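Local structure of sialidase B (Streptococcus pneumoniae serotype 4, 4XJW) at residues Thr522-Met528 against Val540-Ile546; Ile571-Pro575 against Tyr613-Ile618; Asn367-Glu371 against Gln435-Leu439. The protein hydrolyses alpha-(2->3)-, alpha-(2->6)- and alpha-(2->8)-linked terminal sialic acids from oligosaccharides, glycoproteins and glycolipids, as a member of glycosyl hydrolase family 33. The protein carries 1 engineered substitution. All blocks are in the same frame, centred on the assembly; numbering follows the deposited sequence.

Contact 1 (Thr522-Met528 against Val540-Ile546); sequences TGKIAYM and VSYIDGI
Y527 and S541 face each other as an antiparallel hydrogen-bonded pair. The N of Y527 reaches O of S541 at 2.8 Å, and the N of S541 returns to O of Y527. I543 N bonds to I525 O almost straight (177°). This is the hairpin of strands 526-530 and 541-542, the last two of a four-stranded propeller blade. The BNR 4 repeat, 528-539, spans their connection.

A526 and Y542 are a non-hydrogen-bonded pair. On the sheet face opposite Y527 and S541, CB of A526 lies 3.7 Å from CE1 of Y542.

The tight part is the isoleucine side. I525 and I543 lie side by side, with CG2 of I525 3.9 Å from CD1 of I543. CD1 of I525 meets CG2 of I546 at 3.8 Å. One water links the backbones here: it accepts from I525 N and donates to O of I543 and of I546.

CB of S541 sits over one face of the Y527 ring in a CH-pi contact, 3.8 Å from the centroid; chi1 of 66° brings the ring there.

On the solvent side, exposed D544 and partly exposed K524 meet only loosely. CE of K524 comes 3.7 Å from OD1 of D544, but NZ of K524 stays 4.8 Å from that oxygen.

Strand 513-518 pairs with 526-530, leaving 541-542 at the sheet's edge. The isoleucines pack on L572 and T574 of strand 569-575.

Contact 2 (Ile571-Pro575 against Tyr613-Ile618); sequences ILSTP and YAYSAI
Strands 571-575 and 616-618 run nearly antiparallel, at 164°, with their axes 7.3 Å apart at the closest and no backbone hydrogen bond between them. They belong to neighbouring sheets of the sialidase beta-propeller and meet mainly through side chains in its buried interior. Strand 556-559, which pairs with 569-575, also contributes S556 to this junction.

S573 is the central residue. Its OG lies 2.7 Å from OH of Y613 and 2.6 Å from OG of S616, and both pairs are hydrogen bonds. With chi1 at 163°, OG stands opposite the backbone N and reaches both hydroxyls. It lies in the plane of the Y613 ring, at its edge. S616 OG is also bonded to S556 OG, which extends the hydroxyl network.

P575 crosses the Y613 side chain at about a right angle, with CD of P575 4.0 Å from CD1 of Y613. The Y613 ring also stacks with F630. The bond from CA to CB of Y615, probably the nucleophile, points away from strand 571-575, and its OH is bonded to E503.

At the I571 end, I618 reaches across to strand 571-575. Its CG2 meets CB of S573 at 3.5 Å, and its CD1 lies 3.3 Å from O of I571.

Contact 3 (Asn367-Glu371 against Gln435-Leu439); sequences NDKYE and QFKLL
Y370 projects from a turn and lays its side chain against F436 and L438. The turn, from N367 to Y370, is a type I turn with a G1 bulge, and it closes the hairpin of strands 360-366 and 372-374. This hairpin tip belongs to the antiparallel sheet that also holds strand 330-337. It meets edge strand 437-438 of the mixed sheet, away from the annotated sites.

The Y370 side chain can be followed outward. The bond from CA to CB points toward 435-439, and chi1 of -74° puts CG opposite the carbonyl carbon. On one side of the ring CD1 touches CE1 of F436 at 3.7 Å. CE1 then meets O of F436 at 3.5 Å, which lies at the ring edge and in its plane. On the other side CE2 meets CD1 of L438. CZ comes 3.7 Å from CG of L438. At the tip, OH accepts a hydrogen bond from N of L438 at 3.0 Å, with an N-H...O angle of 162°. The Y370 and F436 planes are 10° apart, but the rings barely overlap.

N367 braces the turn. Its OD1 accepts from E371 N and, weakly, from K369 N, while ND2 donates to OE1 of E371.

The solvent side is loosely joined. OD2 of D368 touches CB of Q435 at 3.3 Å. A water accepts from Q435 N and makes only a weak bond to D368 OD2. K369 lays its CG beside OE1 of Q435.

L333 touches both Y370 and L438.

The chemistry is uneven. The L438 N bond fixes the phenol end. The rest is aromatic and aliphatic contact with F436 and L438, plus loose contacts of D368 and K369 with Q435. The buried O of F436 has the Y370 ring edge beside it but no hydrogen-bond partner in the model.

Contacts 1 and 2 adjoin, with centres 15 Å apart. I543 CD1 and I546 CD1 pack on L572 CD1, at 3.8 and 3.9 Å. Strand 569-575 serves both: L572 and T574 face contact 1, and S573 faces 613-618. Contact 2 contains Y615, the probable nucleophile. The A614 side chain is about 4 Å from that of R581, and the I618 side chain about 7 Å from the bound Optactin. The I525 side chain is about 7 Å from that of R519, like R581 a probable substrate-binding residue, and about 10 Å from that of E503, a predicted active-site residue. Contact 3 is remote, its centre 38 Å from that of contact 1 and 32 Å from that of contact 2.

Contact 1 (Thr522-Met528 against Val540-Ile546)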
loop_
_atom_site.group_PDB
_atom_site.type_symbol
_atom_site.label_atom_id
_atom_site.label_comp_id
_atom_site.label_asym_id
_atom_site.label_seq_id
_atom_site.Cartn_x
_atom_site.Cartn_y
_atom_site.Cartn_z
ATOM N N THR A 522 11.776 19.405 2.608
ATOM C CA THR A 522 11.789 20.542 3.531
ATOM C C THR A 522 10.885 20.381 4.750
ATOM O O THR A 522 10.897 21.233 5.638
ATOM C CB THR A 522 11.345 21.845 2.824
ATOM O OG1 THR A 522 9.927 21.817 2.605
ATOM C CG2 THR A 522 12.052 22.016 1.500
ATOM N N GLY A 523 10.090 19.310 4.793
ATOM C CA GLY A 523 9.070 19.165 5.814
ATOM C C GLY A 523 7.768 19.905 5.517
ATOM O O GLY A 523 6.878 19.947 6.361
ATOM N N LYS A 524 7.675 20.520 4.339
ATOM C CA LYS A 524 6.454 21.199 3.917
ATOM C C LYS A 524 6.052 20.750 2.520
ATOM O O LYS A 524 6.906 20.492 1.667
ATOM C CB LYS A 524 6.649 22.716 3.932
ATOM C CG LYS A 524 6.809 23.303 5.327
ATOM C CD LYS A 524 6.936 24.824 5.276
ATOM C CE LYS A 524 7.126 25.405 6.672
ATOM N NZ LYS A 524 6.883 24.374 7.724
ATOM N N ILE A 525 4.746 20.666 2.295
ATOM C CA ILE A 525 4.206 20.380 0.976
ATOM C C ILE A 525 4.367 21.624 0.116
ATOM O O ILE A 525 4.122 22.735 0.583
ATOM C CB ILE A 525 2.732 19.986 1.098
ATOM C CG1 ILE A 525 2.624 18.686 1.909
ATOM C CG2 ILE A 525 2.059 19.860 -0.284
ATOM C CD1 ILE A 525 1.196 18.315 2.298
ATOM N N ALA A 526 4.813 21.444 -1.122
ATOM C CA ALA A 526 5.042 22.571 -2.019
ATOM C C ALA A 526 3.944 22.630 -3.058
ATOM O O ALA A 526 3.164 21.686 -3.203
ATOM C CB ALA A 526 6.397 22.455 -2.702
ATOM N N TYR A 527 3.886 23.738 -3.785
ATOM C CA TYR A 527 2.972 23.836 -4.913
ATOM C C TYR A 527 3.465 24.790 -5.978
ATOM O O TYR A 527 4.302 25.658 -5.712
ATOM C CB TYR A 527 1.545 24.183 -4.459
ATOM C CG TYR A 527 1.376 25.550 -3.837
ATOM C CD1 TYR A 527 1.078 26.652 -4.622
ATOM C CD2 TYR A 527 1.497 25.728 -2.463
ATOM C CE1 TYR A 527 0.912 27.897 -4.063
ATOM C CE2 TYR A 527 1.330 26.966 -1.888
ATOM C CZ TYR A 527 1.036 28.052 -2.703
ATOM O OH TYR A 527 0.867 29.298 -2.146
ATOM N N MET A 528 2.976 24.583 -7.193
ATOM C CA MET A 528 3.203 25.484 -8.308
ATOM C C MET A 528 1.908 25.552 -9.097
ATOM O O MET A 528 1.031 24.698 -8.936
ATOM C CB MET A 528 4.344 25.001 -9.206
ATOM C CG MET A 528 4.188 23.586 -9.752
ATOM S SD MET A 528 5.410 23.133 -11.012
ATOM C CE MET A 528 6.908 23.088 -10.032
ATOM N N VAL A 540 7.918 27.954 -7.243
ATOM C CA VAL A 540 7.441 27.081 -6.180
ATOM C C VAL A 540 7.129 27.863 -4.911
ATOM O O VAL A 540 7.899 28.741 -4.507
ATOM C CB VAL A 540 8.481 25.996 -5.878
ATOM C CG1 VAL A 540 8.099 25.162 -4.672
ATOM C CG2 VAL A 540 8.718 25.127 -7.110
ATOM N N SER A 541 5.986 27.564 -4.306
ATOM C CA SER A 541 5.623 28.075 -2.989
ATOM C C SER A 541 5.400 26.903 -2.042
ATOM O O SER A 541 5.410 25.746 -2.470
ATOM C CB SER A 541 4.351 28.912 -3.073
ATOM O OG SER A 541 4.576 30.079 -3.832
ATOM N N TYR A 542 5.193 27.201 -0.763
ATOM C CA TYR A 542 4.988 26.175 0.245
ATOM C C TYR A 542 3.757 26.438 1.082
ATOM O O TYR A 542 3.368 27.579 1.297
ATOM C CB TYR A 542 6.222 26.039 1.148
ATOM C CG TYR A 542 7.473 25.703 0.382
ATOM C CD1 TYR A 542 7.834 24.380 0.152
ATOM C CD2 TYR A 542 8.289 26.707 -0.124
ATOM C CE1 TYR A 542 8.973 24.069 -0.561
ATOM C CE2 TYR A 542 9.428 26.407 -0.837
ATOM C CZ TYR A 542 9.768 25.085 -1.046
ATOM O OH TYR A 542 10.904 24.781 -1.756
ATOM N N ILE A 543 3.134 25.359 1.540
ATOM C CA ILE A 543 2.024 25.449 2.462
ATOM C C ILE A 543 2.591 25.513 3.876
ATOM O O ILE A 543 3.315 24.613 4.296
ATOM C CB ILE A 543 1.095 24.219 2.294
ATOM C CG1 ILE A 543 0.530 24.188 0.874
ATOM C CG2 ILE A 543 -0.005 24.192 3.354
ATOM C CD1 ILE A 543 -0.250 22.923 0.553
ATOM N N ASP A 544 2.315 26.607 4.577
ATOM C CA ASP A 544 2.539 26.651 6.008
ATOM C C ASP A 544 1.257 26.094 6.614
ATOM O O ASP A 544 0.157 26.402 6.142
ATOM C CB ASP A 544 2.779 28.089 6.496
ATOM C CG ASP A 544 3.927 28.782 5.779
ATOM O OD1 ASP A 544 4.928 28.113 5.446
ATOM O OD2 ASP A 544 3.825 30.007 5.546
ATOM N N GLY A 545 1.389 25.249 7.627
ATOM C CA GLY A 545 0.223 24.740 8.319
ATOM C C GLY A 545 0.039 23.237 8.251
ATOM O O GLY A 545 -0.801 22.680 8.962
ATOM N N ILE A 546 0.790 22.586 7.368
ATOM C CA ILE A 546 0.812 21.130 7.306
ATOM C C ILE A 546 2.254 20.701 7.504
ATOM O O ILE A 546 3.140 21.258 6.868
ATOM C CB ILE A 546 0.309 20.596 5.954
ATOM C CG1 ILE A 546 -1.132 21.040 5.707
ATOM C CG2 ILE A 546 0.387 19.062 5.913
ATOM C CD1 ILE A 546 -1.674 20.601 4.376
HETATM O O HOH W 1 3.082 21.923 4.284
#

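Contact 2 (Ile571-Pro575 against Tyr613-Ile618)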
loop_
_atom_site.group_PDB
_atom_site.type_symbol
_atom_site.label_atom_id
_atom_site.label_comp_id
_atom_site.label_asym_id
_atom_site.label_seq_id
_atom_site.Cartn_x
_atom_site.Cartn_y
_atom_site.Cartn_z
ATOM N N ILE A 571 -9.343 19.595 -1.546
ATOM C CA ILE A 571 -9.109 18.711 -0.409
ATOM C C ILE A 571 -7.785 17.971 -0.584
ATOM O O ILE A 571 -7.526 17.381 -1.635
ATOM C CB ILE A 571 -10.262 17.720 -0.190
ATOM C CG1 ILE A 571 -11.586 18.484 -0.090
ATOM C CG2 ILE A 571 -10.017 16.888 1.066
ATOM C CD1 ILE A 571 -12.812 17.593 -0.069
ATOM N N LEU A 572 -6.934 18.047 0.438
ATOM C CA LEU A 572 -5.657 17.350 0.448
ATOM C C LEU A 572 -5.711 16.176 1.430
ATOM O O LEU A 572 -6.351 16.266 2.476
ATOM C CB LEU A 572 -4.545 18.307 0.883
ATOM C CG LEU A 572 -4.241 19.572 0.094
ATOM C CD1 LEU A 572 -2.991 20.236 0.689
ATOM C CD2 LEU A 572 -4.023 19.291 -1.384
ATOM N N SER A 573 -5.018 15.091 1.099
ATOM C CA SER A 573 -4.854 13.951 2.006
ATOM C C SER A 573 -3.362 13.700 2.213
ATOM O O SER A 573 -2.619 13.578 1.240
ATOM C CB SER A 573 -5.507 12.710 1.403
ATOM O OG SER A 573 -5.068 11.529 2.032
ATOM N N THR A 574 -2.939 13.602 3.474
ATOM C CA THR A 574 -1.522 13.488 3.812
ATOM C C THR A 574 -1.393 13.170 5.283
ATOM O O THR A 574 -2.266 13.537 6.068
ATOM C CB THR A 574 -0.788 14.830 3.526
ATOM O OG1 THR A 574 0.572 14.759 3.986
ATOM C CG2 THR A 574 -1.489 15.987 4.217
ATOM N N PRO A 575 -0.293 12.504 5.678
ATOM C CA PRO A 575 0.065 12.543 7.097
ATOM C C PRO A 575 0.346 13.995 7.496
ATOM O O PRO A 575 0.858 14.785 6.692
ATOM C CB PRO A 575 1.360 11.727 7.146
ATOM C CG PRO A 575 1.936 11.847 5.754
ATOM C CD PRO A 575 0.703 11.775 4.878
ATOM N N TYR A 613 -0.325 6.444 8.823
ATOM C CA TYR A 613 -0.989 6.933 7.621
ATOM C C TYR A 613 0.084 7.330 6.631
ATOM O O TYR A 613 0.880 8.228 6.908
ATOM C CB TYR A 613 -1.855 8.149 7.960
ATOM C CG TYR A 613 -2.816 8.574 6.863
ATOM C CD1 TYR A 613 -2.432 9.443 5.837
ATOM C CD2 TYR A 613 -4.128 8.131 6.878
ATOM C CE1 TYR A 613 -3.356 9.847 4.837
ATOM C CE2 TYR A 613 -5.045 8.517 5.908
ATOM C CZ TYR A 613 -4.653 9.364 4.889
ATOM O OH TYR A 613 -5.609 9.712 3.954
ATOM N N ALA A 614 0.143 6.651 5.491
ATOM C CA ALA A 614 1.220 6.888 4.545
ATOM C C ALA A 614 0.690 7.348 3.192
ATOM O O ALA A 614 0.064 8.397 3.122
ATOM C CB ALA A 614 2.157 5.666 4.444
ATOM N N TYR A 615 0.947 6.600 2.125
ATOM C CA TYR A 615 0.428 6.996 0.826
ATOM C C TYR A 615 -1.092 6.873 0.818
ATOM O O TYR A 615 -1.679 6.051 1.541
ATOM C CB TYR A 615 1.018 6.170 -0.319
ATOM C CG TYR A 615 2.427 6.522 -0.727
ATOM C CD1 TYR A 615 3.386 6.884 0.212
ATOM C CD2 TYR A 615 2.819 6.444 -2.054
ATOM C CE1 TYR A 615 4.688 7.176 -0.178
ATOM C CE2 TYR A 615 4.111 6.734 -2.443
ATOM C CZ TYR A 615 5.041 7.081 -1.498
ATOM O OH TYR A 615 6.340 7.362 -1.880
ATOM N N SER A 616 -1.721 7.703 -0.002
ATOM C CA SER A 616 -3.165 7.780 0.006
ATOM C C SER A 616 -3.747 8.160 -1.336
ATOM O O SER A 616 -3.093 8.740 -2.205
ATOM C CB SER A 616 -3.623 8.766 1.078
ATOM O OG SER A 616 -3.293 10.096 0.696
ATOM N N ALA A 617 -5.022 7.809 -1.484
ATOM C CA ALA A 617 -5.803 8.138 -2.659
ATOM C C ALA A 617 -7.130 8.726 -2.201
ATOM O O ALA A 617 -7.790 8.178 -1.299
ATOM C CB ALA A 617 -6.019 6.880 -3.497
ATOM N N ILE A 618 -7.525 9.846 -2.809
ATOM C CA ILE A 618 -8.845 10.404 -2.539
ATOM C C ILE A 618 -9.628 10.701 -3.809
ATOM O O ILE A 618 -9.070 11.103 -4.831
ATOM C CB ILE A 618 -8.786 11.662 -1.639
ATOM C CG1 ILE A 618 -7.910 12.757 -2.257
ATOM C CG2 ILE A 618 -8.320 11.292 -0.218
ATOM C CD1 ILE A 618 -8.006 14.072 -1.483
#

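Contact 3 (Asn367-Glu371 against Gln435-Leu439)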
loop_
_atom_site.group_PDB
_atom_site.type_symbol
_atom_site.label_atom_id
_atom_site.label_comp_id
_atom_site.label_asym_id
_atom_site.label_seq_id
_atom_site.Cartn_x
_atom_site.Cartn_y
_atom_site.Cartn_z
ATOM N N ASN A 367 6.847 -8.987 -30.258
ATOM C CA ASN A 367 5.408 -8.757 -30.405
ATOM C C ASN A 367 4.909 -7.620 -29.505
ATOM O O ASN A 367 5.713 -6.914 -28.898
ATOM C CB ASN A 367 4.583 -10.050 -30.234
ATOM C CG ASN A 367 4.624 -10.614 -28.813
ATOM O OD1 ASN A 367 5.043 -9.948 -27.870
ATOM N ND2 ASN A 367 4.173 -11.854 -28.661
ATOM N N ASP A 368 3.594 -7.436 -29.418
ATOM C CA ASP A 368 3.064 -6.355 -28.589
ATOM C C ASP A 368 3.183 -6.651 -27.093
ATOM O O ASP A 368 3.086 -5.743 -26.268
ATOM C CB ASP A 368 1.618 -6.010 -28.956
ATOM C CG ASP A 368 1.077 -4.827 -28.146
ATOM O OD1 ASP A 368 1.864 -3.905 -27.805
ATOM O OD2 ASP A 368 -0.135 -4.827 -27.832
ATOM N N LYS A 369 3.414 -7.907 -26.732
ATOM C CA LYS A 369 3.614 -8.226 -25.322
ATOM C C LYS A 369 5.090 -8.073 -24.917
ATOM O O LYS A 369 5.468 -8.421 -23.794
ATOM C CB LYS A 369 3.101 -9.632 -24.996
ATOM C CG LYS A 369 1.679 -9.903 -25.475
ATOM C CD LYS A 369 1.122 -11.176 -24.860
ATOM C CE LYS A 369 0.035 -11.791 -25.729
ATOM N NZ LYS A 369 -0.591 -12.980 -25.069
ATOM N N TYR A 370 5.901 -7.531 -25.826
ATOM C CA TYR A 370 7.351 -7.406 -25.632
ATOM C C TYR A 370 8.024 -8.771 -25.509
ATOM O O TYR A 370 9.076 -8.914 -24.884
ATOM C CB TYR A 370 7.700 -6.478 -24.464
ATOM C CG TYR A 370 7.466 -5.035 -24.813
ATOM C CD1 TYR A 370 6.213 -4.460 -24.642
ATOM C CD2 TYR A 370 8.483 -4.257 -25.355
ATOM C CE1 TYR A 370 5.984 -3.146 -24.979
ATOM C CE2 TYR A 370 8.263 -2.936 -25.699
ATOM C CZ TYR A 370 7.006 -2.390 -25.506
ATOM O OH TYR A 370 6.758 -1.078 -25.835
ATOM N N GLU A 371 7.398 -9.764 -26.130
ATOM C CA GLU A 371 7.912 -11.125 -26.150
ATOM C C GLU A 371 8.747 -11.386 -27.400
ATOM O O GLU A 371 8.490 -10.808 -28.460
ATOM C CB GLU A 371 6.753 -12.113 -26.044
ATOM C CG GLU A 371 6.024 -12.022 -24.702
ATOM C CD GLU A 371 4.629 -12.635 -24.719
ATOM O OE1 GLU A 371 4.188 -13.110 -25.787
ATOM O OE2 GLU A 371 3.976 -12.634 -23.655
ATOM N N GLN A 435 -2.519 -4.723 -23.754
ATOM C CA GLN A 435 -1.087 -4.915 -23.547
ATOM C C GLN A 435 -0.403 -3.557 -23.446
ATOM O O GLN A 435 -0.695 -2.641 -24.223
ATOM C CB GLN A 435 -0.483 -5.752 -24.673
ATOM C CG GLN A 435 -0.983 -7.201 -24.713
ATOM C CD GLN A 435 -0.699 -7.956 -23.425
ATOM O OE1 GLN A 435 0.341 -7.765 -22.793
ATOM N NE2 GLN A 435 -1.631 -8.813 -23.026
ATOM N N PHE A 436 0.514 -3.421 -22.495
ATOM C CA PHE A 436 1.165 -2.135 -22.272
ATOM C C PHE A 436 2.097 -1.732 -23.415
ATOM O O PHE A 436 2.624 -2.581 -24.134
ATOM C CB PHE A 436 1.871 -2.075 -20.897
ATOM C CG PHE A 436 3.163 -2.860 -20.813
ATOM C CD1 PHE A 436 4.347 -2.346 -21.329
ATOM C CD2 PHE A 436 3.193 -4.098 -20.183
ATOM C CE1 PHE A 436 5.530 -3.052 -21.244
ATOM C CE2 PHE A 436 4.373 -4.819 -20.095
ATOM C CZ PHE A 436 5.542 -4.294 -20.622
ATOM N N LYS A 437 2.240 -0.423 -23.605
ATOM C CA LYS A 437 3.211 0.140 -24.540
ATOM C C LYS A 437 4.164 1.047 -23.781
ATOM O O LYS A 437 3.756 1.749 -22.856
ATOM C CB LYS A 437 2.508 0.933 -25.635
ATOM C CG LYS A 437 1.613 0.085 -26.509
ATOM C CD LYS A 437 0.944 0.915 -27.586
ATOM C CE LYS A 437 0.058 0.046 -28.456
ATOM N NZ LYS A 437 0.170 0.427 -29.889
ATOM N N LEU A 438 5.438 1.036 -24.160
ATOM C CA LEU A 438 6.390 1.957 -23.545
ATOM C C LEU A 438 6.188 3.386 -24.043
ATOM O O LEU A 438 5.953 3.607 -25.225
ATOM C CB LEU A 438 7.828 1.523 -23.822
ATOM C CG LEU A 438 8.223 0.181 -23.204
ATOM C CD1 LEU A 438 9.681 -0.204 -23.524
ATOM C CD2 LEU A 438 7.979 0.159 -21.702
ATOM N N LEU A 439 6.269 4.353 -23.133
ATOM C CA LEU A 439 6.290 5.752 -23.530
ATOM C C LEU A 439 7.657 6.084 -24.107
ATOM O O LEU A 439 8.653 5.458 -23.744
ATOM C CB LEU A 439 5.975 6.675 -22.345
ATOM C CG LEU A 439 4.526 6.707 -21.830
ATOM C CD1 LEU A 439 4.163 8.088 -21.313
ATOM C CD2 LEU A 439 3.547 6.255 -22.886
HETATM O O HOH W 2 -3.296 -5.061 -26.451
#